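Local coordinates for protein Hia (Haemophilus influenzae, PDB 1S7M) that probably mediates host recognition and cell adhesion as a homotrimeric outer-membrane autotransporter, of which this chain is the fragment known as HiaBD1, at residues D16-T21 and T33-K38; P65-S69 and K90-K94; R111-I117 and Y129-N135. One frame throughout, in Å; residues are numbered along the deposited sequence.

Hia is a useful case of how a trimeric adhesin strings different small folds along one chain. The three contacts follow one another in sequence, each closing before the next opens, and none touches another. Contact 1 joins the two inner strands of the N-terminal four-stranded antiparallel sheet; its centre lies about 39 Å from that of contact 2 and about 40 Å from that of contact 3. Contact 2 pairs two surface loops in the range of the GIN (HiaBD2_N) family. Contact 3, about 25 Å from contact 2, centre to centre, pairs strands 114-119 and 129-134 in the Trp-ring range. Contacts 1 and 3 both meet neighbouring subunits, whereas no other subunit touches the two segments of contact 2.

Contact 1 (D16-T21 and T33-K38); sequences DGLTIT and TISVTK
Gly17-Thr21 and Ile34-Thr37 run antiparallel, their short axes 4.6 Å apart, with Leu18/Val36 and Ile20/Ile34 as the hydrogen-bonded pairs. Leu18 N donates to Val36 O at 3.0 Å, almost straight (173°) yet from above the carbonyl plane, while Ile20 N reaches Ile34 O at 2.7 Å. Beyond Leu18/Val36, at the end next to Asp16 and Lys38, Gly17 and Thr37 form a non-hydrogen-bonded pair, CA to CA 4.0 Å; a CB on Gly17 would run into Val36 O. Lys38 N extends the pattern by donating to Asp16 O. The lysine sets CG between its backbone N and carbonyl carbon (chi1 69°), so its chain runs beside Asp16 in the same direction; CD passes along OD1, and a bend at the end brings NZ to 3.6 Å from OD2 in a long salt bridge. Side chains alternate across the sheet. Leu18, Ile20, Ile34 and Val36 share the apolar side, where Ile20 CB meets Ile34 CB at 4.1 Å. Thr19, Ser35 and Thr37 occupy the other side, and Thr37 OG1 is bonded to Asp39 N. Leu18 packs on Leu18 of both neighbouring subunits. This is the centre of an antiparallel beta meander whose apolar side faces the trimer interior.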
loop_
_atom_site.group_PDB
_atom_site.type_symbol
_atom_site.label_atom_id
_atom_site.label_comp_id
_atom_site.label_asym_id
_atom_site.label_seq_id
_atom_site.Cartn_x
_atom_site.Cartn_y
_atom_site.Cartn_z
ATOM N N ASP A 16 -24.910 -1.907 -23.110
ATOM C CA ASP A 16 -23.797 -1.493 -22.250
ATOM C C ASP A 16 -22.996 -2.573 -21.530
ATOM O O ASP A 16 -21.864 -2.317 -21.096
ATOM C CB ASP A 16 -24.286 -0.497 -21.202
ATOM C CG ASP A 16 -24.867 0.746 -21.819
ATOM O OD1 ASP A 16 -24.431 1.114 -22.928
ATOM O OD2 ASP A 16 -25.751 1.360 -21.191
ATOM N N GLY A 17 -23.572 -3.759 -21.373
ATOM C CA GLY A 17 -22.836 -4.809 -20.704
ATOM C C GLY A 17 -23.616 -5.968 -20.127
ATOM O O GLY A 17 -24.700 -6.321 -20.599
ATOM N N LEU A 18 -23.033 -6.552 -19.086
ATOM C CA LEU A 18 -23.580 -7.692 -18.372
ATOM C C LEU A 18 -23.829 -7.349 -16.908
ATOM O O LEU A 18 -22.894 -7.016 -16.189
ATOM C CB LEU A 18 -22.579 -8.850 -18.450
ATOM C CG LEU A 18 -22.912 -10.193 -17.793
ATOM C CD1 LEU A 18 -23.969 -10.899 -18.619
ATOM C CD2 LEU A 18 -21.667 -11.066 -17.731
ATOM N N THR A 19 -25.076 -7.447 -16.457
ATOM C CA THR A 19 -25.407 -7.175 -15.058
ATOM C C THR A 19 -26.105 -8.376 -14.387
ATOM O O THR A 19 -27.048 -8.948 -14.946
ATOM C CB THR A 19 -26.345 -5.957 -14.918
ATOM O OG1 THR A 19 -25.764 -4.818 -15.557
ATOM C CG2 THR A 19 -26.559 -5.625 -13.467
ATOM N N ILE A 20 -25.633 -8.755 -13.200
ATOM C CA ILE A 20 -26.224 -9.845 -12.432
ATOM C C ILE A 20 -26.850 -9.216 -11.197
ATOM O O ILE A 20 -26.172 -8.544 -10.418
ATOM C CB ILE A 20 -25.187 -10.887 -11.908
ATOM C CG1 ILE A 20 -24.615 -11.743 -13.040
ATOM C CG2 ILE A 20 -25.867 -11.838 -10.940
ATOM C CD1 ILE A 20 -23.542 -11.095 -13.870
ATOM N N THR A 21 -28.146 -9.421 -11.023
ATOM C CA THR A 21 -28.841 -8.900 -9.860
ATOM C C THR A 21 -29.092 -10.095 -8.943
ATOM O O THR A 21 -29.762 -11.047 -9.326
ATOM C CB THR A 21 -30.177 -8.263 -10.253
ATOM O OG1 THR A 21 -29.955 -7.277 -11.265
ATOM C CG2 THR A 21 -30.829 -7.617 -9.048
ATOM N N THR A 33 -25.385 -5.107 -7.248
ATOM C CA THR A 33 -25.207 -5.657 -8.574
ATOM C C THR A 33 -23.775 -6.081 -8.868
ATOM O O THR A 33 -22.822 -5.463 -8.406
ATOM C CB THR A 33 -25.634 -4.619 -9.630
ATOM O OG1 THR A 33 -27.058 -4.652 -9.791
ATOM C CG2 THR A 33 -24.957 -4.891 -10.951
ATOM N N ILE A 34 -23.631 -7.153 -9.628
ATOM C CA ILE A 34 -22.319 -7.614 -10.043
ATOM C C ILE A 34 -22.353 -7.322 -11.542
ATOM O O ILE A 34 -23.224 -7.831 -12.267
ATOM C CB ILE A 34 -22.137 -9.119 -9.845
ATOM C CG1 ILE A 34 -22.682 -9.540 -8.473
ATOM C CG2 ILE A 34 -20.656 -9.479 -10.017
ATOM C CD1 ILE A 34 -21.926 -9.020 -7.328
ATOM N N SER A 35 -21.422 -6.512 -12.028
ATOM C CA SER A 35 -21.470 -6.177 -13.439
ATOM C C SER A 35 -20.172 -5.820 -14.108
ATOM O O SER A 35 -19.237 -5.364 -13.462
ATOM C CB SER A 35 -22.432 -5.016 -13.649
ATOM O OG SER A 35 -21.911 -3.840 -13.060
ATOM N N VAL A 36 -20.160 -6.047 -15.420
ATOM C CA VAL A 36 -19.055 -5.731 -16.309
ATOM C C VAL A 36 -19.712 -4.961 -17.455
ATOM O O VAL A 36 -20.314 -5.550 -18.359
ATOM C CB VAL A 36 -18.374 -6.985 -16.868
ATOM C CG1 VAL A 36 -17.359 -6.589 -17.919
ATOM C CG2 VAL A 36 -17.659 -7.731 -15.752
ATOM N N THR A 37 -19.615 -3.638 -17.394
ATOM C CA THR A 37 -20.211 -2.769 -18.402
ATOM C C THR A 37 -19.186 -1.796 -18.955
ATOM O O THR A 37 -18.024 -1.780 -18.531
ATOM C CB THR A 37 -21.371 -1.929 -17.822
ATOM O OG1 THR A 37 -20.833 -0.900 -16.979
ATOM C CG2 THR A 37 -22.322 -2.805 -17.004
ATOM N N LYS A 38 -19.642 -0.977 -19.896
ATOM C CA LYS A 38 -18.806 0.015 -20.550
ATOM C C LYS A 38 -18.317 1.049 -19.535
ATOM O O LYS A 38 -17.311 1.724 -19.755
ATOM C CB LYS A 38 -19.597 0.704 -21.664
ATOM C CG LYS A 38 -20.724 1.601 -21.164
ATOM C CD LYS A 38 -21.520 2.179 -22.320
ATOM C CE LYS A 38 -22.134 3.519 -21.957
ATOM N NZ LYS A 38 -22.927 3.494 -20.700
#

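Contact 2 (P65-S69 and K90-K94); sequences PLTSS and KGTDK
Lys94 folds back toward Leu66 through two successive bends, chi3 60° and chi4 74°, after starting with CG beside its own backbone N. The first part of the side chain lies against Thr67, with CG 3.8 Å from Thr67 CA, and the bends then deliver NZ to Leu66 O at 3.3 Å, a weak hydrogen bond. Thr67 meets the other loop with its branch: chi1 of 51° sets OG1 between the backbone N and the carbonyl carbon, and CG2 then comes to lie 4.0 Å from Thr92 CA. Its CB sits 3.4 Å from Gly91 O, the oxygen that also accepts from Lys94 N at 2.7 Å and so closes the type I turn from Gly91 to Lys94. The threonine thus braces against the mouth of that turn by van der Waals contact, while its hydroxyl has a weak bond to Asp64 O. Lys90 brings CB to 3.8 Å from Thr67 O, then bends away so that NZ bonds Asp88 O.

A water completes the junction, donating both to Thr67 O and to Lys94 O, the latter at 2.8 Å. A shared solvent molecule and one weak lysine bond make this a lightly held surface contact, and several of its residues also touch crystal neighbours, which may influence the lysine's pose.

The loop 65-69 leads directly into helix 70-77: Ser69 is its N-cap, with OG accepting from Asn72 N, and Ser68 OG donates to Ser69 O at 2.8 Å, while Pro65 and Ser68 rest on Leu73 of the helix. The loop 90-94 follows strand 85-86 and precedes helix 107-111, and Asp93 OD1 accepts from Gln95 N and Thr96 N as the chain leaves the turn.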
loop_
_atom_site.group_PDB
_atom_site.type_symbol
_atom_site.label_atom_id
_atom_site.label_comp_id
_atom_site.label_asym_id
_atom_site.label_seq_id
_atom_site.Cartn_x
_atom_site.Cartn_y
_atom_site.Cartn_z
ATOM N N PRO A 65 18.571 -11.380 -13.578
ATOM C CA PRO A 65 19.563 -10.338 -13.286
ATOM C C PRO A 65 20.015 -9.498 -14.478
ATOM O O PRO A 65 20.461 -8.373 -14.296
ATOM C CB PRO A 65 20.740 -11.124 -12.702
ATOM C CG PRO A 65 20.100 -12.324 -12.104
ATOM C CD PRO A 65 19.060 -12.700 -13.149
ATOM N N LEU A 66 19.893 -10.028 -15.692
ATOM C CA LEU A 66 20.380 -9.302 -16.868
ATOM C C LEU A 66 19.501 -8.214 -17.465
ATOM O O LEU A 66 19.952 -7.448 -18.312
ATOM C CB LEU A 66 20.792 -10.308 -17.955
ATOM C CG LEU A 66 22.070 -11.051 -17.541
ATOM C CD1 LEU A 66 22.314 -12.319 -18.388
ATOM C CD2 LEU A 66 23.225 -10.065 -17.674
ATOM N N THR A 67 18.251 -8.142 -17.023
ATOM C CA THR A 67 17.331 -7.115 -17.498
ATOM C C THR A 67 17.160 -6.074 -16.389
ATOM O O THR A 67 16.487 -5.056 -16.563
ATOM C CB THR A 67 15.944 -7.732 -17.830
ATOM O OG1 THR A 67 15.480 -8.509 -16.715
ATOM C CG2 THR A 67 16.042 -8.639 -19.045
ATOM N N SER A 68 17.810 -6.325 -15.257
ATOM C CA SER A 68 17.691 -5.459 -14.077
ATOM C C SER A 68 18.624 -4.254 -13.922
ATOM O O SER A 68 19.769 -4.286 -14.352
ATOM C CB SER A 68 17.838 -6.323 -12.817
ATOM O OG SER A 68 17.813 -5.522 -11.646
ATOM N N SER A 69 18.122 -3.196 -13.289
ATOM C CA SER A 69 18.939 -2.015 -12.985
ATOM C C SER A 69 19.801 -2.386 -11.763
ATOM O O SER A 69 19.506 -3.362 -11.043
ATOM C CB SER A 69 18.048 -0.820 -12.607
ATOM O OG SER A 69 17.452 -1.005 -11.318
ATOM N N LYS A 90 11.804 -4.974 -14.249
ATOM C CA LYS A 90 11.768 -4.628 -15.668
ATOM C C LYS A 90 11.787 -5.853 -16.589
ATOM O O LYS A 90 12.356 -6.892 -16.255
ATOM C CB LYS A 90 12.942 -3.705 -16.008
ATOM C CG LYS A 90 12.894 -2.351 -15.306
ATOM C CD LYS A 90 11.637 -1.563 -15.700
ATOM C CE LYS A 90 11.539 -0.215 -14.961
ATOM N NZ LYS A 90 11.441 -0.383 -13.459
ATOM N N GLY A 91 11.149 -5.714 -17.750
ATOM C CA GLY A 91 11.074 -6.795 -18.719
ATOM C C GLY A 91 12.267 -6.912 -19.658
ATOM O O GLY A 91 13.298 -6.269 -19.459
ATOM N N THR A 92 12.105 -7.719 -20.701
ATOM C CA THR A 92 13.167 -7.972 -21.677
ATOM C C THR A 92 13.815 -6.749 -22.278
ATOM O O THR A 92 15.010 -6.767 -22.570
ATOM C CB THR A 92 12.666 -8.846 -22.840
ATOM O OG1 THR A 92 12.139 -10.067 -22.316
ATOM C CG2 THR A 92 13.823 -9.178 -23.797
ATOM N N ASP A 93 13.049 -5.682 -22.466
ATOM C CA ASP A 93 13.612 -4.467 -23.039
ATOM C C ASP A 93 14.325 -3.619 -21.981
ATOM O O ASP A 93 14.795 -2.518 -22.270
ATOM C CB ASP A 93 12.513 -3.659 -23.734
ATOM C CG ASP A 93 11.713 -2.792 -22.767
ATOM O OD1 ASP A 93 11.580 -3.158 -21.575
ATOM O OD2 ASP A 93 11.207 -1.742 -23.213
ATOM N N LYS A 94 14.394 -4.126 -20.749
ATOM C CA LYS A 94 15.082 -3.436 -19.654
ATOM C C LYS A 94 14.512 -2.082 -19.240
ATOM O O LYS A 94 15.097 -1.407 -18.393
ATOM C CB LYS A 94 16.565 -3.235 -20.005
ATOM C CG LYS A 94 17.363 -4.517 -20.215
ATOM C CD LYS A 94 18.811 -4.223 -20.642
ATOM C CE LYS A 94 19.571 -3.389 -19.602
ATOM N NZ LYS A 94 19.981 -4.148 -18.369
HETATM O O HOH W 1 16.166 -2.572 -16.125
#

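Contact 3 (R111-I117 and Y129-N135); sequences RGLGWVI and YHDQVRN
Val133 lays its branch over one face of the Trp115 indole, the two side chains lying side by side. Its CB stands 3.6 Å from the centroid of the five-membered ring, a CH-pi contact, with CG1 near NE1 and CG2 at 3.7 Å from CZ2. The tryptophan reaches this place by setting CG between its backbone N and carbonyl carbon (chi1 49°). Further along, Ile117 CG2 sits between Val133 CG2, at 3.9 Å, and Tyr129 CE2. On the other side of the sheet a side chain at Gly114 would run into Val133 O and crowd Arg134 CG, so the glycine lets the arginine lie close: Arg134 CB is 3.2 Å from Leu113 O, and the extended chain carries NH1 to Arg111 O at 3.1 Å by a bent bond (144°). Gln132 meets the edge of the guanidinium in its plane, its OE1 taking both NE and, at 2.7 Å, NH2, which probably fixes the group's rotation. Trp115 also meets Trp115 of a neighbouring subunit, consistent with a Trp ring. The Trp115-Val133-Ile117 packing is thus apolar, with Tyr129 OH and Asp131 OD2 bonding Thr153 of that subunit close by; behind it, carbonyl oxygens of Arg111 and Gln132 probably help stabilise the arginine's positive charge.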
loop_
_atom_site.group_PDB
_atom_site.type_symbol
_atom_site.label_atom_id
_atom_site.label_comp_id
_atom_site.label_asym_id
_atom_site.label_seq_id
_atom_site.Cartn_x
_atom_site.Cartn_y
_atom_site.Cartn_z
ATOM N N ARG A 111 0.927 -7.027 1.673
ATOM C CA ARG A 111 1.615 -7.706 2.755
ATOM C C ARG A 111 3.126 -7.561 2.643
ATOM O O ARG A 111 3.844 -7.608 3.646
ATOM C CB ARG A 111 1.177 -9.182 2.813
ATOM C CG ARG A 111 -0.198 -9.369 3.511
ATOM C CD ARG A 111 -0.722 -10.805 3.457
ATOM N NE ARG A 111 -1.989 -10.903 4.176
ATOM C CZ ARG A 111 -2.991 -11.710 3.833
ATOM N NH1 ARG A 111 -2.881 -12.515 2.787
ATOM N NH2 ARG A 111 -4.137 -11.668 4.502
ATOM N N GLY A 112 3.614 -7.345 1.426
ATOM C CA GLY A 112 5.038 -7.155 1.270
ATOM C C GLY A 112 5.484 -5.695 1.277
ATOM O O GLY A 112 6.667 -5.425 1.131
ATOM N N LEU A 113 4.572 -4.738 1.457
ATOM C CA LEU A 113 5.011 -3.337 1.432
ATOM C C LEU A 113 5.823 -2.939 2.653
ATOM O O LEU A 113 5.531 -3.363 3.762
ATOM C CB LEU A 113 3.806 -2.394 1.289
ATOM C CG LEU A 113 3.281 -1.895 -0.064
ATOM C CD1 LEU A 113 3.868 -2.655 -1.238
ATOM C CD2 LEU A 113 1.750 -1.944 -0.059
ATOM N N GLY A 114 6.854 -2.125 2.451
ATOM C CA GLY A 114 7.634 -1.683 3.585
ATOM C C GLY A 114 8.926 -0.975 3.260
ATOM O O GLY A 114 9.374 -0.942 2.101
ATOM N N TRP A 115 9.512 -0.362 4.271
ATOM C CA TRP A 115 10.780 0.295 4.072
ATOM C C TRP A 115 11.781 -0.366 4.981
ATOM O O TRP A 115 11.418 -1.189 5.842
ATOM C CB TRP A 115 10.719 1.808 4.331
ATOM C CG TRP A 115 10.059 2.235 5.614
ATOM C CD1 TRP A 115 8.719 2.250 5.882
ATOM C CD2 TRP A 115 10.717 2.748 6.785
ATOM N NE1 TRP A 115 8.500 2.747 7.156
ATOM C CE2 TRP A 115 9.703 3.060 7.729
ATOM C CE3 TRP A 115 12.064 2.983 7.124
ATOM C CZ2 TRP A 115 9.993 3.596 8.991
ATOM C CZ3 TRP A 115 12.359 3.513 8.374
ATOM C CH2 TRP A 115 11.322 3.819 9.299
ATOM N N VAL A 116 13.047 -0.041 4.775
ATOM C CA VAL A 116 14.095 -0.622 5.581
ATOM C C VAL A 116 14.674 0.429 6.489
ATOM O O VAL A 116 14.944 1.551 6.052
ATOM C CB VAL A 116 15.249 -1.211 4.689
ATOM C CG1 VAL A 116 16.406 -1.673 5.563
ATOM C CG2 VAL A 116 14.726 -2.356 3.831
ATOM N N ILE A 117 14.821 0.069 7.767
ATOM C CA ILE A 117 15.436 0.958 8.747
ATOM C C ILE A 117 16.801 0.357 9.129
ATOM O O ILE A 117 16.936 -0.845 9.256
ATOM C CB ILE A 117 14.536 1.103 10.020
ATOM C CG1 ILE A 117 15.123 2.156 10.962
ATOM C CG2 ILE A 117 14.358 -0.255 10.718
ATOM C CD1 ILE A 117 14.126 2.654 12.049
ATOM N N TYR A 129 22.893 -2.664 12.130
ATOM C CA TYR A 129 21.506 -3.086 12.320
ATOM C C TYR A 129 20.573 -2.767 11.167
ATOM O O TYR A 129 20.692 -1.729 10.509
ATOM C CB TYR A 129 20.944 -2.419 13.587
ATOM C CG TYR A 129 19.428 -2.492 13.727
ATOM C CD1 TYR A 129 18.819 -3.625 14.255
ATOM C CD2 TYR A 129 18.609 -1.412 13.355
ATOM C CE1 TYR A 129 17.433 -3.699 14.424
ATOM C CE2 TYR A 129 17.198 -1.475 13.527
ATOM C CZ TYR A 129 16.631 -2.624 14.067
ATOM O OH TYR A 129 15.271 -2.700 14.306
ATOM N N HIS A 130 19.648 -3.676 10.911
ATOM C CA HIS A 130 18.624 -3.414 9.915
ATOM C C HIS A 130 17.425 -4.313 10.141
ATOM O O HIS A 130 17.564 -5.444 10.612
ATOM C CB HIS A 130 19.119 -3.594 8.476
ATOM C CG HIS A 130 19.451 -5.005 8.128
ATOM N ND1 HIS A 130 20.747 -5.441 7.968
ATOM C CD2 HIS A 130 18.658 -6.088 7.933
ATOM C CE1 HIS A 130 20.737 -6.733 7.687
ATOM N NE2 HIS A 130 19.483 -7.150 7.661
ATOM N N ASP A 131 16.245 -3.781 9.828
ATOM C CA ASP A 131 15.026 -4.552 9.914
ATOM C C ASP A 131 14.048 -3.913 8.928
ATOM O O ASP A 131 14.323 -2.847 8.376
ATOM C CB ASP A 131 14.464 -4.525 11.344
ATOM C CG ASP A 131 13.645 -5.765 11.663
ATOM O OD1 ASP A 131 13.111 -6.389 10.719
ATOM O OD2 ASP A 131 13.542 -6.118 12.854
ATOM N N GLN A 132 12.925 -4.569 8.688
ATOM C CA GLN A 132 11.904 -4.017 7.802
ATOM C C GLN A 132 10.793 -3.379 8.640
ATOM O O GLN A 132 10.526 -3.804 9.784
ATOM C CB GLN A 132 11.321 -5.129 6.917
ATOM C CG GLN A 132 12.359 -5.704 5.899
ATOM C CD GLN A 132 11.860 -6.947 5.166
ATOM O OE1 GLN A 132 10.721 -7.366 5.340
ATOM N NE2 GLN A 132 12.724 -7.544 4.344
ATOM N N VAL A 133 10.172 -2.349 8.079
ATOM C CA VAL A 133 9.049 -1.673 8.706
ATOM C C VAL A 133 7.873 -1.816 7.737
ATOM O O VAL A 133 7.733 -1.043 6.761
ATOM C CB VAL A 133 9.320 -0.177 8.931
ATOM C CG1 VAL A 133 8.103 0.501 9.697
ATOM C CG2 VAL A 133 10.575 -0.003 9.729
ATOM N N ARG A 134 7.049 -2.833 7.954
ATOM C CA ARG A 134 5.903 -2.993 7.088
ATOM C C ARG A 134 4.694 -2.391 7.788
ATOM O O ARG A 134 4.825 -1.737 8.827
ATOM C CB ARG A 134 5.677 -4.461 6.760
ATOM C CG ARG A 134 6.894 -5.129 6.176
ATOM C CD ARG A 134 6.531 -6.478 5.609
ATOM N NE ARG A 134 7.718 -7.257 5.268
ATOM C CZ ARG A 134 7.679 -8.438 4.658
ATOM N NH1 ARG A 134 6.518 -8.973 4.322
ATOM N NH2 ARG A 134 8.796 -9.082 4.388
ATOM N N ASN A 135 3.526 -2.617 7.218
ATOM C CA ASN A 135 2.306 -2.093 7.791
ATOM C C ASN A 135 2.168 -2.604 9.235
ATOM O O ASN A 135 2.480 -3.755 9.514
ATOM C CB ASN A 135 1.127 -2.556 6.938
ATOM C CG ASN A 135 -0.184 -2.126 7.492
ATOM O OD1 ASN A 135 -0.475 -0.931 7.588
ATOM N ND2 ASN A 135 -0.999 -3.096 7.873
HETATM O O HOH W 2 2.910 -3.806 4.591
#